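Local coordinates for DUF1254 domain-containing protein (Vibrio parahaemolyticus, PDB 3U07) that is of unknown function but combines DUF1254 and DUF1214 family regions and carries a signal sequence, consistent with export from the cytoplasm, at residues H49-E53 against N54-L58; L180-M183 against D184-N187; K265-E268 against H269-L273; K327-G330 against S331-D334; A417-A420 against I421-G424. The protein carries 2 engineered substitutions. All coordinates share one frame; numbering follows the deposited sequence.

Contact 1: residues H49-E53 against N54-L58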
loop_
_atom_site.group_PDB
_atom_site.type_symbol
_atom_site.label_atom_id
_atom_site.label_comp_id
_atom_site.label_asym_id
_atom_site.label_seq_id
_atom_site.Cartn_x
_atom_site.Cartn_y
_atom_site.Cartn_z
ATOM N N HIS A 49 9.356 -10.507 -9.486
ATOM C CA HIS A 49 10.649 -10.006 -9.054
ATOM C C HIS A 49 10.923 -10.161 -7.568
ATOM O O HIS A 49 12.075 -10.100 -7.143
ATOM C CB HIS A 49 10.806 -8.554 -9.509
ATOM C CG HIS A 49 10.960 -8.417 -10.992
ATOM N ND1 HIS A 49 10.215 -7.534 -11.746
ATOM C CD2 HIS A 49 11.752 -9.081 -11.869
ATOM C CE1 HIS A 49 10.538 -7.662 -13.021
ATOM N NE2 HIS A 49 11.468 -8.595 -13.123
ATOM N N THR A 50 9.877 -10.374 -6.774
ATOM C CA THR A 50 10.076 -10.567 -5.343
ATOM C C THR A 50 9.946 -12.040 -4.954
ATOM O O THR A 50 10.949 -12.730 -4.766
ATOM C CB THR A 50 9.082 -9.737 -4.505
ATOM O OG1 THR A 50 7.749 -9.960 -4.974
ATOM C CG2 THR A 50 9.408 -8.255 -4.604
ATOM N N ALA A 51 8.712 -12.524 -4.853
ATOM C CA ALA A 51 8.454 -13.907 -4.460
ATOM C C ALA A 51 8.979 -15.004 -5.385
ATOM O O ALA A 51 9.540 -15.989 -4.915
ATOM C CB ALA A 51 6.946 -14.110 -4.234
ATOM N N VAL A 52 8.803 -14.854 -6.693
ATOM C CA VAL A 52 9.250 -15.899 -7.607
ATOM C C VAL A 52 10.764 -16.069 -7.722
ATOM O O VAL A 52 11.279 -17.169 -7.510
ATOM C CB VAL A 52 8.657 -15.708 -9.027
ATOM C CG1 VAL A 52 9.180 -16.791 -9.963
ATOM C CG2 VAL A 52 7.139 -15.773 -8.970
ATOM N N GLU A 53 11.492 -15.003 -8.038
ATOM C CA GLU A 53 12.928 -15.168 -8.177
ATOM C C GLU A 53 13.737 -15.147 -6.885
ATOM O O GLU A 53 14.963 -15.207 -6.914
ATOM C CB GLU A 53 13.495 -14.186 -9.212
ATOM C CG GLU A 53 13.228 -12.721 -9.002
ATOM C CD GLU A 53 13.570 -11.919 -10.247
ATOM O OE1 GLU A 53 13.701 -10.680 -10.155
ATOM O OE2 GLU A 53 13.699 -12.536 -11.325
ATOM N N ASN A 54 13.048 -15.072 -5.751
ATOM C CA ASN A 54 13.708 -15.113 -4.454
ATOM C C ASN A 54 13.151 -16.340 -3.748
ATOM O O ASN A 54 13.459 -16.628 -2.591
ATOM C CB ASN A 54 13.428 -13.843 -3.657
ATOM C CG ASN A 54 14.289 -12.679 -4.114
ATOM O OD1 ASN A 54 15.504 -12.671 -3.905
ATOM N ND2 ASN A 54 13.667 -11.697 -4.758
ATOM N N ASN A 55 12.328 -17.069 -4.493
ATOM C CA ASN A 55 11.696 -18.289 -4.028
ATOM C C ASN A 55 11.094 -18.145 -2.638
ATOM O O ASN A 55 11.438 -18.888 -1.722
ATOM C CB ASN A 55 12.713 -19.439 -4.063
ATOM C CG ASN A 55 12.050 -20.804 -4.154
ATOM O OD1 ASN A 55 11.002 -20.960 -4.785
ATOM N ND2 ASN A 55 12.672 -21.803 -3.542
ATOM N N TYR A 56 10.195 -17.176 -2.483
ATOM C CA TYR A 56 9.531 -16.962 -1.202
ATOM C C TYR A 56 8.420 -17.983 -1.009
ATOM O O TYR A 56 7.579 -18.172 -1.888
ATOM C CB TYR A 56 8.897 -15.572 -1.122
ATOM C CG TYR A 56 9.868 -14.425 -1.006
ATOM C CD1 TYR A 56 11.182 -14.633 -0.587
ATOM C CD2 TYR A 56 9.462 -13.119 -1.285
ATOM C CE1 TYR A 56 12.067 -13.568 -0.451
ATOM C CE2 TYR A 56 10.337 -12.050 -1.151
ATOM C CZ TYR A 56 11.637 -12.278 -0.734
ATOM O OH TYR A 56 12.506 -11.216 -0.612
ATOM N N PRO A 57 8.413 -18.680 0.131
ATOM C CA PRO A 57 7.320 -19.640 0.281
ATOM C C PRO A 57 6.009 -18.870 0.438
ATOM O O PRO A 57 5.974 -17.790 1.035
ATOM C CB PRO A 57 7.712 -20.425 1.533
ATOM C CG PRO A 57 8.596 -19.472 2.288
ATOM C CD PRO A 57 9.413 -18.841 1.199
ATOM N N LEU A 58 4.938 -19.410 -0.126
ATOM C CA LEU A 58 3.636 -18.769 -0.043
ATOM C C LEU A 58 2.949 -19.152 1.271
ATOM O O LEU A 58 3.295 -20.156 1.895
ATOM C CB LEU A 58 2.790 -19.185 -1.248
ATOM C CG LEU A 58 3.460 -18.893 -2.601
ATOM C CD1 LEU A 58 2.598 -19.429 -3.732
ATOM C CD2 LEU A 58 3.677 -17.393 -2.765
#

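Contact 2: residues L180-M183 against D184-N187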
loop_
_atom_site.group_PDB
_atom_site.type_symbol
_atom_site.label_atom_id
_atom_site.label_comp_id
_atom_site.label_asym_id
_atom_site.label_seq_id
_atom_site.Cartn_x
_atom_site.Cartn_y
_atom_site.Cartn_z
ATOM N N LEU A 180 6.568 -6.343 19.211
ATOM C CA LEU A 180 7.202 -7.534 18.665
ATOM C C LEU A 180 6.656 -8.807 19.295
ATOM O O LEU A 180 6.522 -9.829 18.620
ATOM C CB LEU A 180 8.715 -7.477 18.863
ATOM C CG LEU A 180 9.492 -7.373 17.553
ATOM C CD1 LEU A 180 10.981 -7.406 17.842
ATOM C CD2 LEU A 180 9.094 -8.521 16.634
ATOM N N ASN A 181 6.356 -8.758 20.590
ATOM C CA ASN A 181 5.806 -9.929 21.259
ATOM C C ASN A 181 4.431 -10.228 20.682
ATOM O O ASN A 181 3.976 -11.371 20.702
ATOM C CB ASN A 181 5.691 -9.705 22.766
ATOM C CG ASN A 181 6.927 -10.160 23.510
ATOM O OD1 ASN A 181 7.521 -11.185 23.174
ATOM N ND2 ASN A 181 7.313 -9.412 24.536
ATOM N N TYR A 182 3.769 -9.194 20.172
ATOM C CA TYR A 182 2.456 -9.370 19.576
ATOM C C TYR A 182 2.568 -9.897 18.143
ATOM O O TYR A 182 1.887 -10.859 17.776
ATOM C CB TYR A 182 1.681 -8.049 19.599
ATOM C CG TYR A 182 1.003 -7.769 20.922
ATOM C CD1 TYR A 182 0.043 -8.642 21.430
ATOM C CD2 TYR A 182 1.310 -6.628 21.664
ATOM C CE1 TYR A 182 -0.595 -8.388 22.644
ATOM C CE2 TYR A 182 0.676 -6.365 22.879
ATOM C CZ TYR A 182 -0.273 -7.250 23.362
ATOM O OH TYR A 182 -0.895 -6.999 24.565
HETATM N N MSE A 183 3.442 -9.288 17.343
HETATM C CA MSE A 183 3.615 -9.708 15.954
HETATM C C MSE A 183 4.003 -11.175 15.853
HETATM O O MSE A 183 3.653 -11.852 14.888
HETATM C CB MSE A 183 4.686 -8.868 15.253
HETATM C CG MSE A 183 4.906 -7.492 15.845
HETATM SE SE MSE A 183 5.487 -6.193 14.550
HETATM C CE MSE A 183 5.967 -7.373 13.097
ATOM N N ASP A 184 4.736 -11.662 16.847
ATOM C CA ASP A 184 5.178 -13.049 16.852
ATOM C C ASP A 184 3.994 -13.994 16.926
ATOM O O ASP A 184 4.095 -15.161 16.543
ATOM C CB ASP A 184 6.118 -13.296 18.037
ATOM C CG ASP A 184 7.519 -12.772 17.788
ATOM O OD1 ASP A 184 7.656 -11.661 17.235
ATOM O OD2 ASP A 184 8.487 -13.468 18.152
ATOM N N GLN A 185 2.869 -13.480 17.416
ATOM C CA GLN A 185 1.666 -14.285 17.549
ATOM C C GLN A 185 0.820 -14.321 16.279
ATOM O O GLN A 185 -0.096 -15.134 16.164
ATOM C CB GLN A 185 0.848 -13.797 18.744
ATOM C CG GLN A 185 1.581 -14.005 20.063
ATOM C CD GLN A 185 0.756 -13.600 21.260
ATOM O OE1 GLN A 185 0.846 -12.471 21.742
ATOM N NE2 GLN A 185 -0.072 -14.519 21.740
ATOM N N TRP A 186 1.117 -13.435 15.331
ATOM C CA TRP A 186 0.398 -13.439 14.060
ATOM C C TRP A 186 0.771 -14.772 13.407
ATOM O O TRP A 186 1.894 -15.255 13.557
ATOM C CB TRP A 186 0.853 -12.273 13.180
ATOM C CG TRP A 186 0.325 -10.941 13.615
ATOM C CD1 TRP A 186 0.281 -10.450 14.891
ATOM C CD2 TRP A 186 -0.200 -9.909 12.770
ATOM N NE1 TRP A 186 -0.235 -9.174 14.890
ATOM C CE2 TRP A 186 -0.533 -8.816 13.602
ATOM C CE3 TRP A 186 -0.410 -9.796 11.389
ATOM C CZ2 TRP A 186 -1.077 -7.630 13.100
ATOM C CZ3 TRP A 186 -0.952 -8.615 10.890
ATOM C CH2 TRP A 186 -1.273 -7.546 11.744
ATOM N N ASN A 187 -0.157 -15.368 12.672
ATOM C CA ASN A 187 0.114 -16.660 12.058
ATOM C C ASN A 187 -0.671 -16.799 10.765
ATOM O O ASN A 187 -1.650 -16.085 10.552
ATOM C CB ASN A 187 -0.290 -17.762 13.049
ATOM C CG ASN A 187 0.271 -19.129 12.687
ATOM O OD1 ASN A 187 1.109 -19.255 11.799
ATOM N ND2 ASN A 187 -0.183 -20.158 13.389
#

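Contact 3: residues K265-E268 against H269-L273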
loop_
_atom_site.group_PDB
_atom_site.type_symbol
_atom_site.label_atom_id
_atom_site.label_comp_id
_atom_site.label_asym_id
_atom_site.label_seq_id
_atom_site.Cartn_x
_atom_site.Cartn_y
_atom_site.Cartn_z
ATOM N N LYS A 265 1.134 3.473 -26.580
ATOM C CA LYS A 265 0.231 4.601 -26.359
ATOM C C LYS A 265 -0.305 4.596 -24.926
ATOM O O LYS A 265 -0.443 5.646 -24.296
ATOM C CB LYS A 265 -0.937 4.566 -27.349
ATOM C CG LYS A 265 -0.567 4.955 -28.777
ATOM C CD LYS A 265 -1.791 4.962 -29.693
ATOM C CE LYS A 265 -2.248 6.379 -30.025
ATOM N NZ LYS A 265 -2.458 7.207 -28.805
ATOM N N GLY A 266 -0.602 3.406 -24.414
ATOM C CA GLY A 266 -1.111 3.290 -23.060
ATOM C C GLY A 266 -0.183 3.915 -22.035
ATOM O O GLY A 266 -0.620 4.735 -21.222
HETATM N N MSE A 267 1.095 3.529 -22.065
HETATM C CA MSE A 267 2.082 4.067 -21.130
HETATM C C MSE A 267 2.233 5.577 -21.291
HETATM O O MSE A 267 2.309 6.302 -20.299
HETATM C CB MSE A 267 3.452 3.410 -21.326
HETATM C CG MSE A 267 3.666 2.117 -20.554
HETATM SE SE MSE A 267 3.248 2.249 -18.649
HETATM C CE MSE A 267 4.541 3.585 -18.110
ATOM N N GLU A 268 2.292 6.050 -22.536
ATOM C CA GLU A 268 2.421 7.483 -22.786
ATOM C C GLU A 268 1.292 8.195 -22.052
ATOM O O GLU A 268 1.523 9.135 -21.298
ATOM C CB GLU A 268 2.330 7.787 -24.288
ATOM C CG GLU A 268 3.553 7.368 -25.089
ATOM C CD GLU A 268 3.372 7.549 -26.593
ATOM O OE1 GLU A 268 4.279 7.146 -27.346
ATOM O OE2 GLU A 268 2.331 8.090 -27.026
ATOM N N HIS A 269 0.070 7.722 -22.274
ATOM C CA HIS A 269 -1.107 8.295 -21.640
ATOM C C HIS A 269 -0.978 8.332 -20.117
ATOM O O HIS A 269 -1.330 9.327 -19.483
ATOM C CB HIS A 269 -2.346 7.489 -22.022
ATOM C CG HIS A 269 -3.603 7.976 -21.374
ATOM N ND1 HIS A 269 -4.266 9.108 -21.792
ATOM C CD2 HIS A 269 -4.303 7.496 -20.319
ATOM C CE1 HIS A 269 -5.323 9.305 -21.023
ATOM N NE2 HIS A 269 -5.368 8.341 -20.121
ATOM N N LEU A 270 -0.476 7.251 -19.528
ATOM C CA LEU A 270 -0.324 7.190 -18.077
ATOM C C LEU A 270 0.705 8.184 -17.552
ATOM O O LEU A 270 0.527 8.771 -16.481
ATOM C CB LEU A 270 0.065 5.782 -17.624
ATOM C CG LEU A 270 -0.969 4.665 -17.779
ATOM C CD1 LEU A 270 -0.476 3.447 -17.012
ATOM C CD2 LEU A 270 -2.326 5.106 -17.245
ATOM N N VAL A 271 1.790 8.363 -18.294
ATOM C CA VAL A 271 2.819 9.300 -17.876
ATOM C C VAL A 271 2.243 10.713 -17.911
ATOM O O VAL A 271 2.386 11.472 -16.958
ATOM C CB VAL A 271 4.054 9.219 -18.798
ATOM C CG1 VAL A 271 5.074 10.273 -18.403
ATOM C CG2 VAL A 271 4.671 7.834 -18.706
ATOM N N GLU A 272 1.568 11.049 -19.004
ATOM C CA GLU A 272 0.978 12.374 -19.162
ATOM C C GLU A 272 -0.140 12.684 -18.170
ATOM O O GLU A 272 -0.344 13.839 -17.798
ATOM C CB GLU A 272 0.449 12.536 -20.589
ATOM C CG GLU A 272 -0.538 13.677 -20.760
ATOM C CD GLU A 272 -1.136 13.730 -22.151
ATOM O OE1 GLU A 272 -1.367 12.654 -22.744
ATOM O OE2 GLU A 272 -1.393 14.849 -22.644
ATOM N N LEU A 273 -0.863 11.655 -17.740
ATOM C CA LEU A 273 -1.975 11.844 -16.812
ATOM C C LEU A 273 -1.534 11.966 -15.360
ATOM O O LEU A 273 -2.133 12.698 -14.575
ATOM C CB LEU A 273 -2.960 10.681 -16.944
ATOM C CG LEU A 273 -4.201 10.704 -16.052
ATOM C CD1 LEU A 273 -5.068 11.910 -16.401
ATOM C CD2 LEU A 273 -4.983 9.413 -16.246
#

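Contact 4: residues K327-G330 against S331-D334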
loop_
_atom_site.group_PDB
_atom_site.type_symbol
_atom_site.label_atom_id
_atom_site.label_comp_id
_atom_site.label_asym_id
_atom_site.label_seq_id
_atom_site.Cartn_x
_atom_site.Cartn_y
_atom_site.Cartn_z
ATOM N N LYS A 327 14.268 25.310 -1.675
ATOM C CA LYS A 327 14.404 23.902 -1.334
ATOM C C LYS A 327 14.738 23.762 0.148
ATOM O O LYS A 327 15.573 24.499 0.669
ATOM C CB LYS A 327 15.530 23.274 -2.160
ATOM C CG LYS A 327 15.771 21.807 -1.858
ATOM C CD LYS A 327 14.689 20.940 -2.472
ATOM C CE LYS A 327 14.764 19.526 -1.935
ATOM N NZ LYS A 327 14.426 19.489 -0.483
ATOM N N LEU A 328 14.078 22.825 0.827
ATOM C CA LEU A 328 14.351 22.581 2.243
ATOM C C LEU A 328 15.783 22.063 2.327
ATOM O O LEU A 328 16.143 21.112 1.626
ATOM C CB LEU A 328 13.392 21.527 2.799
ATOM C CG LEU A 328 11.928 21.957 2.868
ATOM C CD1 LEU A 328 11.063 20.764 3.234
ATOM C CD2 LEU A 328 11.783 23.092 3.884
ATOM N N ASP A 329 16.589 22.675 3.188
ATOM C CA ASP A 329 17.996 22.300 3.328
ATOM C C ASP A 329 18.503 22.715 4.706
ATOM O O ASP A 329 18.666 23.901 4.983
ATOM C CB ASP A 329 18.803 23.016 2.242
ATOM C CG ASP A 329 20.219 22.490 2.113
ATOM O OD1 ASP A 329 20.797 22.062 3.131
ATOM O OD2 ASP A 329 20.757 22.528 0.986
ATOM N N GLY A 330 18.767 21.736 5.563
ATOM C CA GLY A 330 19.231 22.032 6.906
ATOM C C GLY A 330 20.575 22.721 7.051
ATOM O O GLY A 330 20.898 23.213 8.128
ATOM N N SER A 331 21.365 22.764 5.986
ATOM C CA SER A 331 22.671 23.412 6.059
ATOM C C SER A 331 22.543 24.920 5.848
ATOM O O SER A 331 23.489 25.672 6.085
ATOM C CB SER A 331 23.618 22.832 5.001
ATOM O OG SER A 331 23.158 23.104 3.685
ATOM N N LYS A 332 21.361 25.360 5.424
ATOM C CA LYS A 332 21.126 26.771 5.146
ATOM C C LYS A 332 20.173 27.505 6.076
ATOM O O LYS A 332 20.260 28.721 6.206
ATOM C CB LYS A 332 20.618 26.930 3.716
ATOM C CG LYS A 332 21.541 26.336 2.678
ATOM C CD LYS A 332 21.070 26.629 1.277
ATOM C CE LYS A 332 22.055 26.066 0.269
ATOM N NZ LYS A 332 21.650 26.361 -1.130
ATOM N N HIS A 333 19.263 26.782 6.718
ATOM C CA HIS A 333 18.302 27.436 7.590
ATOM C C HIS A 333 17.809 26.547 8.718
ATOM O O HIS A 333 18.111 25.354 8.788
ATOM C CB HIS A 333 17.053 27.848 6.798
ATOM C CG HIS A 333 17.318 28.716 5.608
ATOM N ND1 HIS A 333 17.512 30.078 5.707
ATOM C CD2 HIS A 333 17.395 28.420 4.288
ATOM C CE1 HIS A 333 17.694 30.583 4.499
ATOM N NE2 HIS A 333 17.629 29.599 3.621
ATOM N N ASP A 334 17.040 27.179 9.596
ATOM C CA ASP A 334 16.368 26.529 10.702
ATOM C C ASP A 334 14.922 26.723 10.239
ATOM O O ASP A 334 14.614 27.722 9.587
ATOM C CB ASP A 334 16.607 27.281 12.007
ATOM C CG ASP A 334 17.742 26.692 12.821
ATOM O OD1 ASP A 334 18.573 25.955 12.251
ATOM O OD2 ASP A 334 17.802 26.978 14.035
HETATM O O HOH W 1 19.706 24.041 -1.055
HETATM O O HOH W 2 19.741 23.744 10.604
#

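Contact 5: residues A417-A420 against I421-G424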
loop_
_atom_site.group_PDB
_atom_site.type_symbol
_atom_site.label_atom_id
_atom_site.label_comp_id
_atom_site.label_asym_id
_atom_site.label_seq_id
_atom_site.Cartn_x
_atom_site.Cartn_y
_atom_site.Cartn_z
ATOM N N ALA A 417 -7.829 9.616 8.608
ATOM C CA ALA A 417 -8.091 10.972 8.141
ATOM C C ALA A 417 -9.520 11.184 7.663
ATOM O O ALA A 417 -10.179 10.242 7.226
ATOM C CB ALA A 417 -7.128 11.316 7.017
ATOM N N ASP A 418 -9.987 12.432 7.737
ATOM C CA ASP A 418 -11.335 12.767 7.288
ATOM C C ASP A 418 -11.339 12.965 5.772
ATOM O O ASP A 418 -10.302 12.830 5.126
ATOM C CB ASP A 418 -11.864 14.018 8.022
ATOM C CG ASP A 418 -11.177 15.316 7.591
ATOM O OD1 ASP A 418 -10.170 15.281 6.853
ATOM O OD2 ASP A 418 -11.657 16.389 8.008
ATOM N N ASP A 419 -12.500 13.279 5.207
ATOM C CA ASP A 419 -12.617 13.447 3.763
ATOM C C ASP A 419 -11.667 14.462 3.133
ATOM O O ASP A 419 -11.032 14.171 2.120
ATOM C CB ASP A 419 -14.061 13.803 3.377
ATOM C CG ASP A 419 -15.040 12.673 3.650
ATOM O OD1 ASP A 419 -14.595 11.517 3.799
ATOM O OD2 ASP A 419 -16.259 12.939 3.700
ATOM N N ALA A 420 -11.568 15.649 3.727
ATOM C CA ALA A 420 -10.711 16.706 3.192
ATOM C C ALA A 420 -9.262 16.271 3.016
ATOM O O ALA A 420 -8.603 16.651 2.048
ATOM C CB ALA A 420 -10.792 17.942 4.088
ATOM N N ILE A 421 -8.761 15.477 3.953
ATOM C CA ILE A 421 -7.395 14.987 3.862
ATOM C C ILE A 421 -7.318 13.903 2.784
ATOM O O ILE A 421 -6.386 13.873 1.981
ATOM C CB ILE A 421 -6.927 14.399 5.212
ATOM C CG1 ILE A 421 -6.705 15.534 6.221
ATOM C CG2 ILE A 421 -5.660 13.581 5.010
ATOM C CD1 ILE A 421 -6.438 15.069 7.653
ATOM N N GLN A 422 -8.314 13.021 2.773
ATOM C CA GLN A 422 -8.382 11.920 1.810
ATOM C C GLN A 422 -8.453 12.367 0.357
ATOM O O GLN A 422 -7.809 11.783 -0.511
ATOM C CB GLN A 422 -9.613 11.056 2.080
ATOM C CG GLN A 422 -9.581 10.222 3.348
ATOM C CD GLN A 422 -10.909 9.527 3.588
ATOM O OE1 GLN A 422 -11.470 8.911 2.680
ATOM N NE2 GLN A 422 -11.420 9.624 4.809
ATOM N N SER A 423 -9.244 13.404 0.103
ATOM C CA SER A 423 -9.457 13.914 -1.249
ATOM C C SER A 423 -8.332 14.756 -1.828
ATOM O O SER A 423 -8.295 15.001 -3.033
ATOM C CB SER A 423 -10.742 14.738 -1.282
ATOM O OG SER A 423 -10.574 15.935 -0.542
ATOM N N GLY A 424 -7.423 15.206 -0.974
ATOM C CA GLY A 424 -6.335 16.041 -1.447
ATOM C C GLY A 424 -6.608 17.512 -1.174
ATOM O O GLY A 424 -5.748 18.360 -1.400
HETATM O O HOH W 3 -13.843 10.238 1.692
HETATM O O HOH W 4 -14.113 8.970 5.407
#

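Contact 1: residues H49-E53 against N54-L58
Asn-54 folds its side-chain amide back onto the last turn of helix 26-52, where ND2 donates to Thr-50 O at 2.9 Å. The bond is well formed: it uses a lone pair in the carbonyl plane, and the oxygen lies only 1° out of the amide plane. The same carbonyl oxygen sits 3.7 Å above one face of the Tyr-56 ring, displaced toward its rim, and Asn-54 CB lies over that face too.

The next two carbonyls are taken by the backbone. Tyr-56 N donates to Ala-51 O at 2.8 Å, and Asn-55 N donates to Val-52 O at 3.2 Å. With Asn-55 in a positive-phi conformation (46°), these two bonds make a Schellman motif, a classic helix C-cap. Tyr-56 then swings its ring back over the chain, with CB 4.0 Å from Ala-51 CB and CD2 3.4 Å from Ala-51 CA. Thr-50 OG1 bonds back to Phe-46 O, with Phe-47 O also within hydrogen-bonding reach.

Thr-50, Ala-51 and Leu-58 all lean on Trp-88 of strand 82-90, which seats the helix end on the sheet, while Val-52 and Leu-58 touch Phe-47, earlier in helix 26-52.

Contact 2: residues L180-M183 against D184-N187
Helix 173-183 ends here and hands over to strand 187-190 through a type I beta turn from Met-183 to Trp-186. The last helical step is Asp-184 N to Leu-180 O, 3.1 Å. After it the pattern tightens to three-residue steps. Gln-185 N reaches Tyr-182 O at 2.8 Å, and Trp-186 N reaches Met-183 O at 3.0 Å. Both donors stand well above the carbonyl planes, the second by 65°, off the lone pairs, as the chain tightens out of the helix.

Side chains then gather round the same carbonyls. Trp-186 presents an edge of its indole to Tyr-182 O, which lies near the ring plane 3.3 Å from CD1, so this oxygen meets both a backbone N-H and an aromatic C-H. The Trp-186 CG stands beside its own backbone N (chi1 -75°), which brings CD1 back under the turn to within 3.6 Å of Met-183 CA. Tyr-182 and Gln-185 run alongside each other in the same direction. Their ring and amide planes are only 13° apart, and Gln-185 OE1 is 3.9 Å from Tyr-182 CD1. Asp-184 crosses Leu-180 obliquely, its OD1 3.5 Å from Leu-180 CD2.

Met-183, a selenomethionine in this crystal, joins Trp-186 on Leu-85 and Ile-168 of the sheet below. The chemistry is therefore divided: two apolar side chains anchor the turn inward, the exposed acid and amide of Asp-184 and Gln-185 line its outer surface, and three main-chain bonds set its course.

Contact 3: residues K265-E268 against H269-L273
Met-267, a selenomethionine here, lays its bent side chain against the next turn of helix 253-273. Its SE is 4.2 Å from Leu-270 CD1 and its CE is 4.3 Å from Val-271 CG2, so one side chain spans the neighbours three and four residues on. Val-271 places CG2 beside its own backbone N, with CG1 opposite that nitrogen (chi1 176°), and this carries CG2 to within 3.2 Å of Met-267 O.

Beneath the side chains runs regular alpha-helical bonding. His-269 N donates to Lys-265 O at 2.9 Å with an N-H...O angle of 170°, and Leu-270, Val-271 and Glu-272 repeat the step onto Gly-266, Met-267 and Glu-268. His-269 sends its ring away from this turn. Its CB still grazes Gly-266 O at 3.3 Å, but NE2 is hydrogen-bonded to Asp-296 OD2 of helix 295-305. Gly-266 is buried, and Leu-270 CG packs 3.5 Å over its carbonyl oxygen.

The helix packs on two neighbours: Met-267 meets Tyr-34 and Tyr-38 of helix 26-52, while Leu-270 and Val-271 face helix 295-305. The His-269 to Asp-296 bond adds a directional polar tie beside the packing of Leu-270 and Val-271 on helix 295-305.

Contact 4: residues K327-G330 against S331-D334
Asp-329 OD1 is gripped twice by Ser-331, by its hydroxyl OG at 2.6 Å and by its backbone N at 3.0 Å. The backbone bond makes this an Asx turn. It is overlaid on a beta turn closed by Lys-332 N donating to Asp-329 O at 3.1 Å, in the loop that leads into strand 334-340. His-333 N adds a weak bond to the same carbonyl oxygen.

The two Ser-331 donors approach OD1 from one face of the carboxylate: N on the anti side and 28° out of the plane, OG from higher, 45° out. Ser-331 OG gets there because it is tucked between its own backbone N and carbonyl carbon (chi1 64°). Held by both, the carboxylate is probably restrained in its rotation. The backbone N of Asp-329 is hydrogen-bonded to Tyr-335 OH, and Gly-330 is tied through its backbone to Lys-406, so the buried start of the turn is pinned to the fold while Ser-331 and Lys-332 lie on the exposed side.

The other carboxylate oxygen faces Lys-332, whose extended chain crosses the Asp-329 side chain with CE 3.8 Å from OD2. Their charged ends do not meet directly: one water donates to Asp-329 OD2 at 2.7 Å and accepts from Lys-332 NZ at 3.0 Å.

Contact 5: residues A417-A420 against I421-G424
The amide of Gln-422 and the carboxylate of Asp-419 meet with their planes 80° apart, nearly perpendicular, and Gln-422 NE2 stays 3.8 Å from Asp-419 OD1. Two waters bridge them at either end of the amide. One donates to both OD1 and Gln-422 OE1; the other donates to OD1 and accepts from NE2. NE2 also donates to Ala-417 O at 2.8 Å. That donor stands 37° above the carbonyl plane, and the oxygen is tilted a little from the amide plane. The Ala-417 carbonyl can only accept, so it marks the NE2 end of the amide, and the two waters are consistent with that assignment.

All this surrounds the start of the short helix 419-423, just after strand 408-417. Asp-418 is its N-cap: OD1 accepts from Ile-421 N at 3.2 Å, met nearly head-on from beyond the C-O bond. CG sits between the backbone N and the carbonyl carbon (chi1 71°), which brings OD1 over the first turn, while OD2 is bonded to Asn-343 ND2. Behind the cap, Gln-422 N donates to Asp-418 O at 3.1 Å and Ser-423 N to Asp-419 O at 2.8 Å.

Packing on the buried side is tight. Ala-417 CB touches Ile-421 CG2 at 3.4 Å, closer than carbons usually come, and Ile-421 CD1 is 3.9 Å from the same methyl. Ile-421 also leans on Ser-315 of strand 315-319 and on Tyr-426, and its carbonyl oxygen accepts from Arg-317 NH2.

Overall arrangement
The five contacts follow one another along the chain and none touches another; contacts 1 and 2 come nearest, about 10 Å between closest atoms. Those two share a partner, since both helix ends rest on strand 82-90. Contact 1 is a surface contact and the other four are partly buried. Contacts 1 and 3 share helix 26-52, the first forming its C-terminal end and the second packing against it from helix 253-273. Contact 3 is the one with uninterrupted helical bonding; contacts 1 and 2 are helix exits, contact 5 a capped helix entry, and contact 4 a turn without helix. Acid side chains and bridging waters shape contacts 4 and 5, which lie about 29 Å apart between centres.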